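Side-chain contacts in biofilm growth-associated repressor (Xylella fastidiosa, PDB 3PQK), which represses transcription of its own operon by binding a palindromic AT-rich sequence that spans the -10 region of the blh promoter: residues L26-T31 with G40-Q45; Q55-L60 with G64-R69. All blocks are in the same frame, centred on the assembly; numbering follows the deposited sequence.

Interaction 1: residues L26-T31 with G40-Q45; sequences LMLVCT and GELEQQ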
loop_
_atom_site.group_PDB
_atom_site.type_symbol
_atom_site.label_atom_id
_atom_site.label_comp_id
_atom_site.label_asym_id
_atom_site.label_seq_id
_atom_site.Cartn_x
_atom_site.Cartn_y
_atom_site.Cartn_z
ATOM N N LEU B 26 -1.870 10.415 -2.147
ATOM C CA LEU B 26 -0.642 10.107 -1.431
ATOM C C LEU B 26 0.060 11.337 -0.833
ATOM O O LEU B 26 0.491 11.286 0.317
ATOM C CB LEU B 26 0.313 9.294 -2.300
ATOM C CG LEU B 26 -0.072 7.832 -2.410
ATOM C CD1 LEU B 26 0.733 7.144 -3.508
ATOM C CD2 LEU B 26 0.157 7.114 -1.081
HETATM N N MSE B 27 0.155 12.422 -1.606
HETATM C CA MSE B 27 0.794 13.668 -1.139
HETATM C C MSE B 27 -0.003 14.218 0.049
HETATM O O MSE B 27 0.579 14.531 1.078
HETATM C CB MSE B 27 0.875 14.690 -2.279
HETATM C CG MSE B 27 1.821 14.278 -3.400
HETATM SE SE MSE B 27 1.992 15.636 -4.808
HETATM C CE MSE B 27 0.411 15.435 -5.778
ATOM N N LEU B 28 -1.338 14.151 -0.035
ATOM C CA LEU B 28 -2.234 14.576 1.024
ATOM C C LEU B 28 -2.038 13.778 2.306
ATOM O O LEU B 28 -1.831 14.367 3.339
ATOM C CB LEU B 28 -3.697 14.513 0.530
ATOM C CG LEU B 28 -4.099 15.620 -0.449
ATOM C CD1 LEU B 28 -5.439 15.317 -1.090
ATOM C CD2 LEU B 28 -4.136 16.996 0.245
ATOM N N VAL B 29 -2.078 12.442 2.251
ATOM C CA VAL B 29 -1.915 11.624 3.460
ATOM C C VAL B 29 -0.531 11.737 4.087
ATOM O O VAL B 29 -0.416 11.888 5.301
ATOM C CB VAL B 29 -2.469 10.173 3.337
ATOM C CG1 VAL B 29 -3.965 10.183 3.005
ATOM C CG2 VAL B 29 -1.702 9.366 2.290
ATOM N N CYS B 30 0.520 11.774 3.258
ATOM C CA CYS B 30 1.871 11.961 3.806
ATOM C C CYS B 30 2.031 13.332 4.474
ATOM O O CYS B 30 2.629 13.406 5.543
ATOM C CB CYS B 30 2.943 11.716 2.748
ATOM S SG CYS B 30 3.449 9.988 2.635
ATOM N N THR B 31 1.424 14.398 3.890
ATOM C CA THR B 31 1.466 15.749 4.492
ATOM C C THR B 31 0.771 15.734 5.863
ATOM O O THR B 31 1.293 16.299 6.834
ATOM C CB THR B 31 0.841 16.799 3.543
ATOM O OG1 THR B 31 1.452 16.709 2.251
ATOM C CG2 THR B 31 0.971 18.232 4.075
ATOM N N GLY B 40 -6.235 25.596 2.492
ATOM C CA GLY B 40 -5.284 26.579 1.976
ATOM C C GLY B 40 -3.849 26.159 2.191
ATOM O O GLY B 40 -3.034 26.287 1.289
ATOM N N GLU B 41 -3.536 25.630 3.387
ATOM C CA GLU B 41 -2.220 25.129 3.745
ATOM C C GLU B 41 -1.859 23.893 2.920
ATOM O O GLU B 41 -0.693 23.733 2.517
ATOM C CB GLU B 41 -2.173 24.787 5.226
ATOM C CG GLU B 41 -2.389 26.011 6.085
ATOM C CD GLU B 41 -2.496 25.793 7.576
ATOM O OE1 GLU B 41 -3.034 24.757 8.017
ATOM O OE2 GLU B 41 -2.036 26.685 8.317
ATOM N N LEU B 42 -2.855 23.011 2.665
ATOM C CA LEU B 42 -2.618 21.812 1.855
ATOM C C LEU B 42 -2.291 22.212 0.421
ATOM O O LEU B 42 -1.344 21.691 -0.153
ATOM C CB LEU B 42 -3.821 20.826 1.930
ATOM C CG LEU B 42 -3.975 20.127 3.283
ATOM C CD1 LEU B 42 -5.336 19.541 3.452
ATOM C CD2 LEU B 42 -2.842 19.147 3.569
ATOM N N GLU B 43 -3.040 23.173 -0.127
ATOM C CA GLU B 43 -2.869 23.676 -1.491
ATOM C C GLU B 43 -1.469 24.234 -1.710
ATOM O O GLU B 43 -0.865 23.952 -2.740
ATOM C CB GLU B 43 -3.938 24.729 -1.819
ATOM C CG GLU B 43 -3.715 25.494 -3.120
ATOM C CD GLU B 43 -4.762 26.545 -3.430
ATOM O OE1 GLU B 43 -5.695 26.240 -4.208
ATOM O OE2 GLU B 43 -4.654 27.672 -2.892
ATOM N N GLN B 44 -0.959 25.015 -0.746
ATOM C CA GLN B 44 0.370 25.626 -0.816
ATOM C C GLN B 44 1.492 24.621 -0.699
ATOM O O GLN B 44 2.425 24.671 -1.499
ATOM C CB GLN B 44 0.531 26.742 0.232
ATOM C CG GLN B 44 -0.400 27.942 0.013
ATOM C CD GLN B 44 -0.176 28.629 -1.313
ATOM O OE1 GLN B 44 0.915 29.139 -1.601
ATOM N NE2 GLN B 44 -1.202 28.631 -2.155
ATOM N N GLN B 45 1.414 23.710 0.287
ATOM C CA GLN B 45 2.442 22.692 0.524
ATOM C C GLN B 45 2.580 21.617 -0.592
ATOM O O GLN B 45 3.671 21.088 -0.796
ATOM C CB GLN B 45 2.200 22.015 1.879
ATOM C CG GLN B 45 3.468 21.433 2.505
ATOM C CD GLN B 45 3.284 20.991 3.942
ATOM O OE1 GLN B 45 2.508 21.567 4.718
ATOM N NE2 GLN B 45 4.021 19.961 4.342
#

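Interaction 2: residues Q55-L60 with G64-R69; sequences QQLGVL and GIVETR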
loop_
_atom_site.group_PDB
_atom_site.type_symbol
_atom_site.label_atom_id
_atom_site.label_comp_id
_atom_site.label_asym_id
_atom_site.label_seq_id
_atom_site.Cartn_x
_atom_site.Cartn_y
_atom_site.Cartn_z
ATOM N N GLN B 55 -11.618 17.523 -4.296
ATOM C CA GLN B 55 -12.171 16.267 -4.842
ATOM C C GLN B 55 -11.463 15.085 -4.174
ATOM O O GLN B 55 -12.124 14.162 -3.678
ATOM C CB GLN B 55 -11.983 16.160 -6.366
ATOM C CG GLN B 55 -12.906 17.065 -7.175
ATOM C CD GLN B 55 -12.554 17.137 -8.647
ATOM O OE1 GLN B 55 -11.509 16.656 -9.100
ATOM N NE2 GLN B 55 -13.433 17.740 -9.433
ATOM N N GLN B 56 -10.119 15.173 -4.098
ATOM C CA GLN B 56 -9.258 14.153 -3.502
ATOM C C GLN B 56 -9.375 14.006 -2.001
ATOM O O GLN B 56 -9.376 12.869 -1.520
ATOM C CB GLN B 56 -7.808 14.281 -4.005
ATOM C CG GLN B 56 -7.678 14.144 -5.546
ATOM C CD GLN B 56 -8.339 12.893 -6.061
ATOM O OE1 GLN B 56 -8.113 11.803 -5.537
ATOM N NE2 GLN B 56 -9.235 13.033 -7.043
ATOM N N LEU B 57 -9.545 15.124 -1.242
ATOM C CA LEU B 57 -9.781 15.055 0.217
ATOM C C LEU B 57 -11.188 14.458 0.444
ATOM O O LEU B 57 -11.436 13.796 1.459
ATOM C CB LEU B 57 -9.664 16.439 0.904
ATOM C CG LEU B 57 -8.251 17.050 1.063
ATOM C CD1 LEU B 57 -8.312 18.600 1.157
ATOM C CD2 LEU B 57 -7.518 16.490 2.286
ATOM N N GLY B 58 -12.094 14.720 -0.510
ATOM C CA GLY B 58 -13.456 14.189 -0.531
ATOM C C GLY B 58 -13.416 12.674 -0.576
ATOM O O GLY B 58 -13.938 12.034 0.332
ATOM N N VAL B 59 -12.651 12.103 -1.534
ATOM C CA VAL B 59 -12.413 10.644 -1.654
ATOM C C VAL B 59 -11.807 10.069 -0.357
ATOM O O VAL B 59 -12.287 9.069 0.143
ATOM C CB VAL B 59 -11.556 10.278 -2.894
ATOM C CG1 VAL B 59 -11.161 8.795 -2.890
ATOM C CG2 VAL B 59 -12.275 10.644 -4.193
ATOM N N LEU B 60 -10.779 10.719 0.201
ATOM C CA LEU B 60 -10.088 10.270 1.429
ATOM C C LEU B 60 -10.978 10.309 2.641
ATOM O O LEU B 60 -10.787 9.527 3.569
ATOM C CB LEU B 60 -8.831 11.150 1.677
ATOM C CG LEU B 60 -7.646 10.924 0.728
ATOM C CD1 LEU B 60 -6.570 11.993 0.943
ATOM C CD2 LEU B 60 -7.049 9.481 0.882
ATOM N N GLY B 64 -12.771 7.076 4.829
ATOM C CA GLY B 64 -12.515 7.011 6.271
ATOM C C GLY B 64 -11.062 7.197 6.665
ATOM O O GLY B 64 -10.676 6.878 7.793
ATOM N N ILE B 65 -10.252 7.746 5.756
ATOM C CA ILE B 65 -8.799 7.909 5.957
ATOM C C ILE B 65 -8.475 9.285 6.554
ATOM O O ILE B 65 -7.543 9.426 7.350
ATOM C CB ILE B 65 -8.053 7.625 4.606
ATOM C CG1 ILE B 65 -8.242 6.131 4.180
ATOM C CG2 ILE B 65 -6.541 7.957 4.698
ATOM C CD1 ILE B 65 -7.850 5.842 2.719
ATOM N N VAL B 66 -9.250 10.296 6.154
ATOM C CA VAL B 66 -9.101 11.655 6.617
ATOM C C VAL B 66 -10.464 12.102 7.189
ATOM O O VAL B 66 -11.512 11.638 6.751
ATOM C CB VAL B 66 -8.593 12.568 5.455
ATOM C CG1 VAL B 66 -8.684 14.055 5.810
ATOM C CG2 VAL B 66 -7.163 12.198 5.054
ATOM N N GLU B 67 -10.428 13.007 8.151
ATOM C CA GLU B 67 -11.605 13.621 8.751
ATOM C C GLU B 67 -11.335 15.123 8.980
ATOM O O GLU B 67 -10.188 15.573 8.866
ATOM C CB GLU B 67 -11.979 12.914 10.057
ATOM C CG GLU B 67 -10.898 12.917 11.128
ATOM C CD GLU B 67 -11.344 12.286 12.432
ATOM O OE1 GLU B 67 -12.550 11.977 12.559
ATOM O OE2 GLU B 67 -10.491 12.091 13.326
ATOM N N THR B 68 -12.369 15.873 9.338
ATOM C CA THR B 68 -12.235 17.297 9.606
ATOM C C THR B 68 -12.341 17.597 11.094
ATOM O O THR B 68 -12.916 16.820 11.877
ATOM C CB THR B 68 -13.209 18.143 8.755
ATOM O OG1 THR B 68 -14.557 17.848 9.141
ATOM C CG2 THR B 68 -13.002 17.966 7.249
ATOM N N ARG B 69 -11.788 18.744 11.479
ATOM C CA ARG B 69 -11.838 19.247 12.844
ATOM C C ARG B 69 -12.039 20.762 12.763
ATOM O O ARG B 69 -11.453 21.418 11.903
ATOM C CB ARG B 69 -10.560 18.856 13.609
ATOM C CG ARG B 69 -10.684 18.926 15.120
ATOM C CD ARG B 69 -9.343 18.634 15.756
ATOM N NE ARG B 69 -8.709 19.876 16.216
ATOM C CZ ARG B 69 -8.684 20.277 17.480
ATOM N NH1 ARG B 69 -9.194 19.511 18.436
ATOM N NH2 ARG B 69 -8.126 21.437 17.805
#

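Interaction 1: residues L26-T31 with G40-Q45
Leu28 and Thr31 on one helix meet Leu42 and Gln45 on another where helix 23-33 of this ArsR-family winged-helix repressor packs beside helix 39-46, the first helix of the predicted helix-turn-helix. The two short segments run at 114° to each other with their axes 10.8 Å apart, so side chains have to bridge the space between the backbones. Leu42 is central. Its CB points at helix 23-33, and CD2 lies 4.0 Å from Thr31 CG2. The same methyl is in normal van der Waals contact with Leu28 CD2 at 4.2 Å. The two leucines cross at about a right angle: Leu28 leaves its backbone at a slant to helix 39-46, with CG beside the backbone N (chi1 -74°), and the CD2 branch, not CD1, makes the contact. Around this pair, Ile46 touches both Leu28 and Thr31, while Phe37 lies against Leu42 and Leu57 against Leu28, which extends the apolar cluster to helix 52-62.

Thr31 divides its two branches between the helices. With chi1 at -53°, CG2 is anti to the backbone N and is sent across the contact, while OG1 turns back to its own helix and hydrogen-bonds Met27 O at 2.6 Å. That carbonyl also accepts Thr31 N; coming from opposite faces of its plane, the two donors can share the one acceptor, and the short bond gives the buried hydroxyl a partner. Gln45 marks the solvent side. Its chain, extended beyond CG, comes in from the direction opposite to Thr31, but the residue is poorly ordered and touches a crystal neighbour, so its amide position is approximate. As modelled, the threonine methyl sits against the amide, with CG2 3.5 Å from Gln45 NE2 and 3.6 Å from Gln45 CD.

Interaction 2: residues Q55-L60 with G64-R69
A Schellman motif ends helix 52-62, the second helix of the predicted helix-turn-helix, and turns the chain into strand 66-69 of the wing; Leu60, Ile65 and Val66 meet at this turn. Gly64 is the first residue to leave helical geometry, with a positive phi of 77°, which glycine takes up most easily.

Leu60 O takes two backbone bonds from the chain beyond the turn. Ile65 N donates from 2.9 Å, almost in line with the carbonyl, in the long (6→1) bond of the Schellman motif; Val66 N adds a further bond from 3.1 Å, 56° out of the carbonyl plane. The shared acceptor ties the start of the strand directly to the last turn of the helix.

Beside these bonds the side chains close up. Leu60 is the hub: its CB lies 3.9 Å from Val66 CG2, while its CD2 branch lies 4.1 Å from Ile65 CG2. In Val66, CG1 is anti to the backbone N (chi1 169°), which puts CG2 beside that N, against Leu60 CB. The other methyl, CG1, is 4.4 Å from Leu57 CD2, a looser touch one helical turn earlier. Val29 and Leu32 of helix 23-33 back the cluster, Ile65 also meets Leu16 and Leu20 of helix 3-20, and Tyr77 of the partner strand lies against Leu57 and Val66.

The polar part of the contact is thus all backbone, and the side-chain part is all hydrocarbon. Such a pairing satisfies the N-H groups of Ile65 and Val66 and the carbonyl of Leu60 next to buried hydrocarbon, and is consistent with a set direction for the chain as it enters the wing.

The two contacts follow one another in sequence, with 40-45 ending before 55-60 begins, and their centres lie 12 Å apart in one winged-helix core. Helix 39-46 takes part in the first and helix 52-62, which follows it, in the second; helix 23-33, which carries one side of interaction 1, also packs on interaction 2. Leu28, Val29 and Leu42 of interaction 1 touch Leu57, Leu60 and Ile65 of interaction 2: Val29 CG1 is 3.8 Å from Leu60 CD1, and Leu42 CD1 is 3.9 Å from Leu57 CD1. The predicted DNA-binding helices and the wing therefore rest on a common apolar centre. Cys30, on helix 23-33, is disulfide-bonded to Cys96 of helix 84-96, so a redox change there could plausibly be felt in this core.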